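Long-range contacts in lantibiotic dehydratase (Microbispora corallina, PDB 5EHK), which probably dehydrates serine and threonine residues of the NAI-107 precursor peptide in a tRNA-dependent reaction that passes through glutamylated intermediates: residues A332-Y337 and A350-S355; W819-L824 and H866-F871; D852-I857 and H929-A934. All blocks are in the same frame, centred on the assembly; numbering follows the deposited sequence.

Interaction 1: residues A332-Y337 and A350-S355; sequences ARCHAY and AELIQS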
# COMPACT_ATOMS: atom_id res chain seq x y z
N ALA A 332 30.29 34.47 -33.42
CA ALA A 332 30.31 35.84 -33.94
C ALA A 332 28.91 36.32 -34.35
O ALA A 332 28.52 37.44 -34.05
CB ALA A 332 31.28 35.94 -35.11
N ARG A 333 28.15 35.45 -35.02
CA ARG A 333 26.80 35.83 -35.39
C ARG A 333 25.83 35.89 -34.21
O ARG A 333 24.73 36.45 -34.33
CB ARG A 333 26.24 34.94 -36.50
CG ARG A 333 27.03 34.99 -37.79
CD ARG A 333 26.36 34.10 -38.79
NE ARG A 333 27.14 33.89 -40.00
CZ ARG A 333 27.11 34.70 -41.05
NH1 ARG A 333 26.35 35.79 -41.02
NH2 ARG A 333 27.85 34.43 -42.12
N CYS A 334 26.23 35.33 -33.07
CA CYS A 334 25.39 35.37 -31.88
C CYS A 334 25.44 36.75 -31.24
O CYS A 334 24.41 37.29 -30.84
CB CYS A 334 25.82 34.31 -30.86
SG CYS A 334 25.03 32.72 -31.08
N HIS A 335 26.63 37.31 -31.14
CA HIS A 335 26.78 38.64 -30.58
C HIS A 335 26.16 39.65 -31.53
O HIS A 335 25.52 40.61 -31.10
CB HIS A 335 28.25 38.95 -30.33
CG HIS A 335 28.84 38.15 -29.21
ND1 HIS A 335 29.25 36.85 -29.38
CD2 HIS A 335 29.05 38.46 -27.91
CE1 HIS A 335 29.72 36.39 -28.23
NE2 HIS A 335 29.60 37.35 -27.32
N ALA A 336 26.34 39.40 -32.82
CA ALA A 336 25.80 40.24 -33.87
C ALA A 336 24.30 40.38 -33.69
O ALA A 336 23.76 41.49 -33.62
CB ALA A 336 26.10 39.63 -35.21
N TYR A 337 23.64 39.23 -33.57
CA TYR A 337 22.19 39.22 -33.41
C TYR A 337 21.76 39.76 -32.04
O TYR A 337 20.64 40.27 -31.88
CB TYR A 337 21.63 37.81 -33.68
CG TYR A 337 20.21 37.66 -33.21
CD1 TYR A 337 19.17 38.30 -33.85
CD2 TYR A 337 19.93 36.87 -32.11
CE1 TYR A 337 17.87 38.16 -33.39
CE2 TYR A 337 18.64 36.72 -31.65
CZ TYR A 337 17.62 37.36 -32.29
OH TYR A 337 16.35 37.20 -31.80
N ALA A 350 18.24 34.44 -39.36
CA ALA A 350 18.35 33.47 -40.45
C ALA A 350 19.82 33.24 -40.82
O ALA A 350 20.19 32.15 -41.26
CB ALA A 350 17.57 33.94 -41.67
N GLU A 351 20.63 34.28 -40.62
CA GLU A 351 22.07 34.23 -40.83
C GLU A 351 22.77 33.38 -39.77
O GLU A 351 23.74 32.68 -40.06
CB GLU A 351 22.65 35.65 -40.88
CG GLU A 351 22.67 36.24 -42.31
CD GLU A 351 22.93 37.75 -42.36
OE1 GLU A 351 22.86 38.42 -41.30
OE2 GLU A 351 23.17 38.26 -43.48
N LEU A 352 22.28 33.45 -38.53
CA LEU A 352 22.82 32.61 -37.47
C LEU A 352 22.42 31.16 -37.72
O LEU A 352 23.24 30.25 -37.54
CB LEU A 352 22.31 33.10 -36.11
CG LEU A 352 22.78 32.45 -34.80
CD1 LEU A 352 24.26 32.13 -34.82
CD2 LEU A 352 22.48 33.39 -33.65
N ILE A 353 21.19 30.94 -38.16
CA ILE A 353 20.67 29.59 -38.35
C ILE A 353 21.47 28.75 -39.34
O ILE A 353 21.97 27.69 -38.98
CB ILE A 353 19.18 29.58 -38.80
CG1 ILE A 353 18.29 30.14 -37.70
CG2 ILE A 353 18.74 28.17 -39.17
CD1 ILE A 353 18.30 29.30 -36.47
N GLN A 354 21.60 29.20 -40.58
CA GLN A 354 22.27 28.37 -41.58
C GLN A 354 23.76 28.21 -41.23
O GLN A 354 24.38 27.22 -41.61
CB GLN A 354 22.05 28.88 -43.03
CG GLN A 354 23.19 29.73 -43.61
CD GLN A 354 23.39 31.05 -42.89
OE1 GLN A 354 22.53 31.46 -42.11
NE2 GLN A 354 24.52 31.70 -43.13
N SER A 355 24.32 29.18 -40.51
CA SER A 355 25.70 29.09 -40.03
C SER A 355 25.87 27.85 -39.13
O SER A 355 26.76 27.03 -39.34
CB SER A 355 26.09 30.37 -39.29
OG SER A 355 27.44 30.34 -38.87

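Interaction 2: residues W819-L824 and H866-F871; sequences WLYLRL and HLRVRF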
# COMPACT_ATOMS: atom_id res chain seq x y z
N TRP A 819 29.63 -21.48 9.54
CA TRP A 819 28.26 -21.48 10.02
C TRP A 819 27.29 -22.22 9.08
O TRP A 819 27.30 -22.02 7.86
CB TRP A 819 27.77 -20.04 10.18
CG TRP A 819 28.80 -19.02 10.62
CD1 TRP A 819 29.57 -18.22 9.81
CD2 TRP A 819 29.12 -18.64 11.97
NE1 TRP A 819 30.38 -17.41 10.57
CE2 TRP A 819 30.11 -17.64 11.90
CE3 TRP A 819 28.67 -19.07 13.23
CZ2 TRP A 819 30.66 -17.05 13.05
CZ3 TRP A 819 29.22 -18.48 14.37
CH2 TRP A 819 30.20 -17.49 14.27
N LEU A 820 26.44 -23.05 9.68
CA LEU A 820 25.21 -23.52 9.06
C LEU A 820 24.05 -22.66 9.59
O LEU A 820 23.79 -22.64 10.80
CB LEU A 820 25.00 -24.96 9.47
CG LEU A 820 24.04 -25.84 8.71
CD1 LEU A 820 24.29 -25.69 7.21
CD2 LEU A 820 24.28 -27.28 9.15
N TYR A 821 23.38 -21.90 8.71
CA TYR A 821 22.27 -21.02 9.13
C TYR A 821 20.94 -21.39 8.46
O TYR A 821 20.73 -21.13 7.28
CB TYR A 821 22.63 -19.57 8.84
CG TYR A 821 21.94 -18.54 9.70
CD1 TYR A 821 21.59 -18.83 11.02
CD2 TYR A 821 21.78 -17.22 9.24
CE1 TYR A 821 21.00 -17.85 11.85
CE2 TYR A 821 21.21 -16.24 10.07
CZ TYR A 821 20.82 -16.55 11.37
OH TYR A 821 20.25 -15.58 12.19
N LEU A 822 20.04 -22.00 9.24
CA LEU A 822 18.76 -22.48 8.73
C LEU A 822 17.63 -21.50 8.92
O LEU A 822 17.49 -20.91 9.99
CB LEU A 822 18.39 -23.75 9.47
CG LEU A 822 19.23 -24.96 9.15
CD1 LEU A 822 19.09 -25.94 10.29
CD2 LEU A 822 18.69 -25.55 7.88
N ARG A 823 16.80 -21.36 7.90
CA ARG A 823 15.53 -20.64 8.04
C ARG A 823 14.35 -21.59 8.03
O ARG A 823 14.07 -22.24 7.03
CB ARG A 823 15.36 -19.63 6.95
CG ARG A 823 16.50 -18.67 6.89
CD ARG A 823 16.08 -17.54 5.98
NE ARG A 823 17.21 -16.70 5.63
CZ ARG A 823 17.45 -16.32 4.39
NH1 ARG A 823 16.65 -16.73 3.41
NH2 ARG A 823 18.51 -15.54 4.14
N LEU A 824 13.66 -21.67 9.15
CA LEU A 824 12.59 -22.63 9.28
C LEU A 824 11.26 -21.90 9.25
O LEU A 824 10.95 -21.10 10.14
CB LEU A 824 12.77 -23.46 10.55
CG LEU A 824 14.17 -24.08 10.67
CD1 LEU A 824 14.34 -24.79 12.01
CD2 LEU A 824 14.41 -25.02 9.53
N HIS A 866 9.47 -16.45 10.86
CA HIS A 866 10.08 -17.77 10.85
C HIS A 866 11.07 -17.91 11.98
O HIS A 866 11.25 -17.00 12.76
CB HIS A 866 10.70 -18.03 9.49
CG HIS A 866 11.69 -16.99 9.09
ND1 HIS A 866 11.33 -15.70 8.78
CD2 HIS A 866 13.03 -17.07 8.90
CE1 HIS A 866 12.41 -15.01 8.45
NE2 HIS A 866 13.45 -15.82 8.51
N LEU A 867 11.67 -19.09 12.11
CA LEU A 867 12.74 -19.29 13.09
C LEU A 867 14.03 -19.37 12.32
O LEU A 867 14.06 -19.85 11.20
CB LEU A 867 12.55 -20.59 13.88
CG LEU A 867 11.28 -20.63 14.71
CD1 LEU A 867 11.09 -22.00 15.29
CD2 LEU A 867 11.36 -19.57 15.77
N ARG A 868 15.09 -18.87 12.92
CA ARG A 868 16.41 -19.08 12.34
C ARG A 868 17.24 -19.83 13.35
O ARG A 868 17.34 -19.44 14.49
CB ARG A 868 17.05 -17.75 11.97
CG ARG A 868 16.24 -17.02 10.97
CD ARG A 868 16.99 -15.89 10.39
NE ARG A 868 16.38 -15.47 9.14
CZ ARG A 868 16.75 -14.41 8.44
NH1 ARG A 868 17.74 -13.65 8.89
NH2 ARG A 868 16.13 -14.12 7.30
N VAL A 869 17.82 -20.94 12.94
CA VAL A 869 18.65 -21.68 13.86
C VAL A 869 20.06 -21.66 13.34
O VAL A 869 20.28 -21.93 12.16
CB VAL A 869 18.15 -23.12 14.01
CG1 VAL A 869 19.02 -23.88 15.00
CG2 VAL A 869 16.68 -23.12 14.44
N ARG A 870 21.02 -21.35 14.21
CA ARG A 870 22.42 -21.35 13.75
C ARG A 870 23.34 -22.38 14.42
O ARG A 870 23.34 -22.49 15.62
CB ARG A 870 23.08 -19.99 13.91
CG ARG A 870 24.33 -20.01 13.08
CD ARG A 870 25.28 -18.89 13.33
NE ARG A 870 25.72 -18.70 14.71
CZ ARG A 870 26.42 -19.59 15.40
NH1 ARG A 870 26.75 -20.75 14.86
NH2 ARG A 870 26.78 -19.31 16.64
N PHE A 871 24.13 -23.10 13.63
CA PHE A 871 25.13 -24.02 14.20
C PHE A 871 26.51 -23.58 13.77
O PHE A 871 26.68 -23.09 12.66
CB PHE A 871 24.94 -25.45 13.73
CG PHE A 871 23.57 -26.01 14.00
CD1 PHE A 871 23.34 -26.76 15.14
CD2 PHE A 871 22.53 -25.81 13.10
CE1 PHE A 871 22.10 -27.30 15.38
CE2 PHE A 871 21.30 -26.34 13.34
CZ PHE A 871 21.07 -27.08 14.50

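Interaction 3: residues D852-I857 and H929-A934; sequences DRWFFI and HDSAAA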
# COMPACT_ATOMS: atom_id res chain seq x y z
N ASP A 852 29.85 -26.70 17.76
CA ASP A 852 30.38 -26.21 19.04
C ASP A 852 29.50 -25.11 19.62
O ASP A 852 29.56 -24.80 20.82
CB ASP A 852 31.85 -25.77 18.91
CG ASP A 852 32.01 -24.34 18.36
OD1 ASP A 852 32.95 -23.66 18.78
OD2 ASP A 852 31.23 -23.90 17.49
N ARG A 853 28.72 -24.49 18.75
CA ARG A 853 27.80 -23.46 19.16
C ARG A 853 26.50 -23.59 18.37
O ARG A 853 26.52 -23.94 17.19
CB ARG A 853 28.41 -22.09 18.92
CG ARG A 853 29.49 -21.72 19.90
CD ARG A 853 28.90 -21.51 21.28
NE ARG A 853 29.94 -21.38 22.29
CZ ARG A 853 29.89 -21.91 23.51
NH1 ARG A 853 28.84 -22.60 23.90
NH2 ARG A 853 30.90 -21.74 24.35
N TRP A 854 25.38 -23.31 19.01
CA TRP A 854 24.11 -23.27 18.31
C TRP A 854 23.26 -22.20 18.97
O TRP A 854 23.48 -21.88 20.13
CB TRP A 854 23.40 -24.62 18.36
CG TRP A 854 22.67 -24.81 19.66
CD1 TRP A 854 23.19 -25.31 20.81
CD2 TRP A 854 21.31 -24.50 19.93
NE1 TRP A 854 22.24 -25.33 21.78
CE2 TRP A 854 21.07 -24.84 21.27
CE3 TRP A 854 20.26 -23.95 19.18
CZ2 TRP A 854 19.83 -24.67 21.88
CZ3 TRP A 854 19.03 -23.78 19.77
CH2 TRP A 854 18.83 -24.14 21.12
N PHE A 855 22.32 -21.62 18.23
CA PHE A 855 21.33 -20.74 18.84
C PHE A 855 20.11 -20.58 17.94
O PHE A 855 20.13 -21.02 16.79
CB PHE A 855 21.96 -19.40 19.27
CG PHE A 855 22.31 -18.45 18.14
CD1 PHE A 855 23.60 -18.38 17.64
CD2 PHE A 855 21.34 -17.61 17.59
CE1 PHE A 855 23.94 -17.47 16.62
CE2 PHE A 855 21.68 -16.69 16.55
CZ PHE A 855 22.97 -16.63 16.07
N PHE A 856 19.05 -19.97 18.44
CA PHE A 856 17.94 -19.69 17.56
C PHE A 856 17.40 -18.31 17.84
O PHE A 856 17.45 -17.83 18.98
CB PHE A 856 16.82 -20.72 17.73
CG PHE A 856 15.85 -20.38 18.83
CD1 PHE A 856 14.78 -19.51 18.60
CD2 PHE A 856 16.01 -20.92 20.10
CE1 PHE A 856 13.93 -19.18 19.61
CE2 PHE A 856 15.14 -20.59 21.10
CZ PHE A 856 14.10 -19.72 20.86
N ILE A 857 16.85 -17.69 16.80
CA ILE A 857 16.13 -16.44 16.94
C ILE A 857 14.80 -16.53 16.16
O ILE A 857 14.67 -17.29 15.19
CB ILE A 857 16.93 -15.22 16.43
CG1 ILE A 857 17.09 -15.24 14.91
CG2 ILE A 857 18.30 -15.13 17.09
CD1 ILE A 857 17.70 -13.98 14.36
N HIS A 929 23.27 -20.40 25.44
CA HIS A 929 22.64 -20.71 26.72
C HIS A 929 21.29 -20.04 26.90
O HIS A 929 20.40 -20.61 27.53
CB HIS A 929 23.60 -20.41 27.89
CG HIS A 929 24.78 -21.33 27.94
ND1 HIS A 929 24.72 -22.60 28.48
CD2 HIS A 929 26.04 -21.19 27.46
CE1 HIS A 929 25.90 -23.18 28.37
NE2 HIS A 929 26.72 -22.34 27.76
N ASP A 930 21.12 -18.85 26.33
CA ASP A 930 19.81 -18.20 26.40
C ASP A 930 18.80 -18.93 25.54
O ASP A 930 17.61 -18.97 25.87
CB ASP A 930 19.86 -16.76 25.95
CG ASP A 930 18.59 -16.03 26.29
OD1 ASP A 930 18.41 -15.64 27.47
OD2 ASP A 930 17.76 -15.86 25.37
N SER A 931 19.28 -19.50 24.44
CA SER A 931 18.44 -20.31 23.57
C SER A 931 17.98 -21.55 24.30
O SER A 931 16.81 -21.94 24.20
CB SER A 931 19.16 -20.68 22.27
OG SER A 931 19.10 -19.61 21.35
N ALA A 932 18.90 -22.18 25.01
CA ALA A 932 18.56 -23.42 25.71
C ALA A 932 17.55 -23.14 26.84
O ALA A 932 16.55 -23.86 26.98
CB ALA A 932 19.81 -24.09 26.25
N ALA A 933 17.80 -22.06 27.59
CA ALA A 933 16.92 -21.56 28.63
C ALA A 933 15.50 -21.33 28.11
O ALA A 933 14.54 -21.77 28.73
CB ALA A 933 17.49 -20.27 29.22
N ALA A 934 15.38 -20.64 26.98
CA ALA A 934 14.06 -20.35 26.41
C ALA A 934 13.29 -21.64 26.10
O ALA A 934 12.10 -21.76 26.39
CB ALA A 934 14.19 -19.46 25.17

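Interaction 1: residues A332-Y337 and A350-S355
R333 and L352 are the nearest pair across two helices that run almost antiparallel, their CA atoms 5.5 Å apart and the segment axes inclined at 164°. The apolar part of the contact belongs to L352. With CG anti to its backbone N (chi1 -176°), this leucine sends its branches across to the other helix, CD1 lying 3.8 Å from CB of R333 and CD2 3.7 Å from SG of C334. T170 of strand 167-172 and L366 also touch L352. Helices 318-339 and 346-359 thus form a helical hairpin, joined by a short connection and laid on the strands beside it. The rest of the packing falls to R333, whose chain, extended from CG to NE, passes across the backbone of 350-355. Its CD rests near the carbonyl of E351, and CB of S355 lies 3.7 Å from its NE. The side chains of R333 and E351 cross at about a right angle. NH1 of R333 stays 4.4 Å from OE1 of E351, beyond salt-bridge range, so any attraction between these charges is probably modest. Each has its salt bridge within its own helix, one turn back: R333 NH2 with E329, and E351 OE2 with R347.

Interaction 2: residues W819-L824 and H866-F871
R823 and R868 begin alike, each with CG beside the backbone N (chi1 -56° and -61°) and a chain extended as far as NE, which carries the two side by side off the sheet in the same direction. Their guanidinium groups stack with centres 4.5 Å apart and planes 26° apart, NE of R823 lying over the face of R868. Acidic and aromatic neighbours complete the cluster: R823 NH1 forms a salt bridge with E903, and R868 has a cation-pi contact with Y859. NE of R868 also donates to H866 NE2 at 3.0 Å, tilted from the imidazole plane. R870 behaves differently. Its chain bends at chi3, presenting the face of its guanidinium to the edge of the W819 indole at CE3 and CZ3, while NH2 pairs with E924. Between these two sites lies Y821, whose CD1 is 3.5 Å from CB of R870 and whose OH is 3.7 Å from CD of R868.

The reverse face is apolar. CD1 of L822 meets the edge of the F871 ring at CE2, 3.8 Å away, and CD1 of L824 lies 3.8 Å from CG2 of V869. Helices 875-895 and 828-837 pack over this side. Six backbone hydrogen bonds, donated and accepted in turn by L820 with F871, L822 with V869 and L824 with L867, fix the register; Y821 with R870 and R823 with R868 are the non-hydrogen-bonded pairs. This is the central pairing of a four-stranded antiparallel sheet with one face buried under helices and the other rich in arginine, within the C-terminal family region which, as in related dehydratases, probably carries out glutamate elimination.

Interaction 3: residues D852-I857 and H929-A934
F855 and S931 bring strand 853-857 and helix 929-934 together, their CA atoms 5.6 Å apart and the segment axes 7.3 Å apart at closest approach, with 58° between their directions. S931 is the centre of the contact. Its OG, anti to the carbonyl carbon and beside the backbone N (chi1 -81°), points at the strand and accepts the N-H of F856 at 2.9 Å in a nearly straight bond of 167°. The same OG is hydrogen-bonded to F927 O one turn earlier in the helix, so the hydroxyl is gripped from both the strand and its own helix.

Strand 853-861 is an outermost strand of the antiparallel C-terminal sheet: F855 and I857 pair through their backbones with strand 864-872, whereas the polar groups of F856 face the other way. Here side chains, not a further strand, meet the polar groups of F856: S931 at the amide and R1084, from helix 1068-1085, at the carbonyl. Helix 920-942 crosses the strand at this edge.

Two aromatic side chains from the same side of the strand both touch the serine methylene. CB of S931 is 3.7 Å from CH2 of W854, making an off-centre CH-pi contact with the six-membered ring, and it lies 3.8 Å from CD2 of F856. A934 brings its CB to the edge of the F856 ring, 4.3 Å from CZ. F855 contributes its CB, 3.5 Å from S931 OG, while its ring makes an edge-to-face contact with F927. Toward the beginning of the strand, R853 NH1 is hydrogen-bonded to Q928 and remains 4.4 Å from NE2 of H929.

Overall arrangement
Interaction 1 comes first along the chain and is complete before the other two open. It lies in the N-terminal family region, on the other side of the chain's centre from them, with its centre about 73 Å from that of interaction 2 and about 81 Å from that of interaction 3. Interactions 2 and 3 alternate in sequence within the C-terminal family region, their centres about 11 Å apart. They share one sheet, in which strands 853-861 and 864-872 are neighbours: interaction 2 builds its interior and interaction 3 sets helix 920-942 against one outer strand. The wide separation fits a two-part enzyme in which, as in related dehydratases, glutamylation and elimination probably occupy different regions.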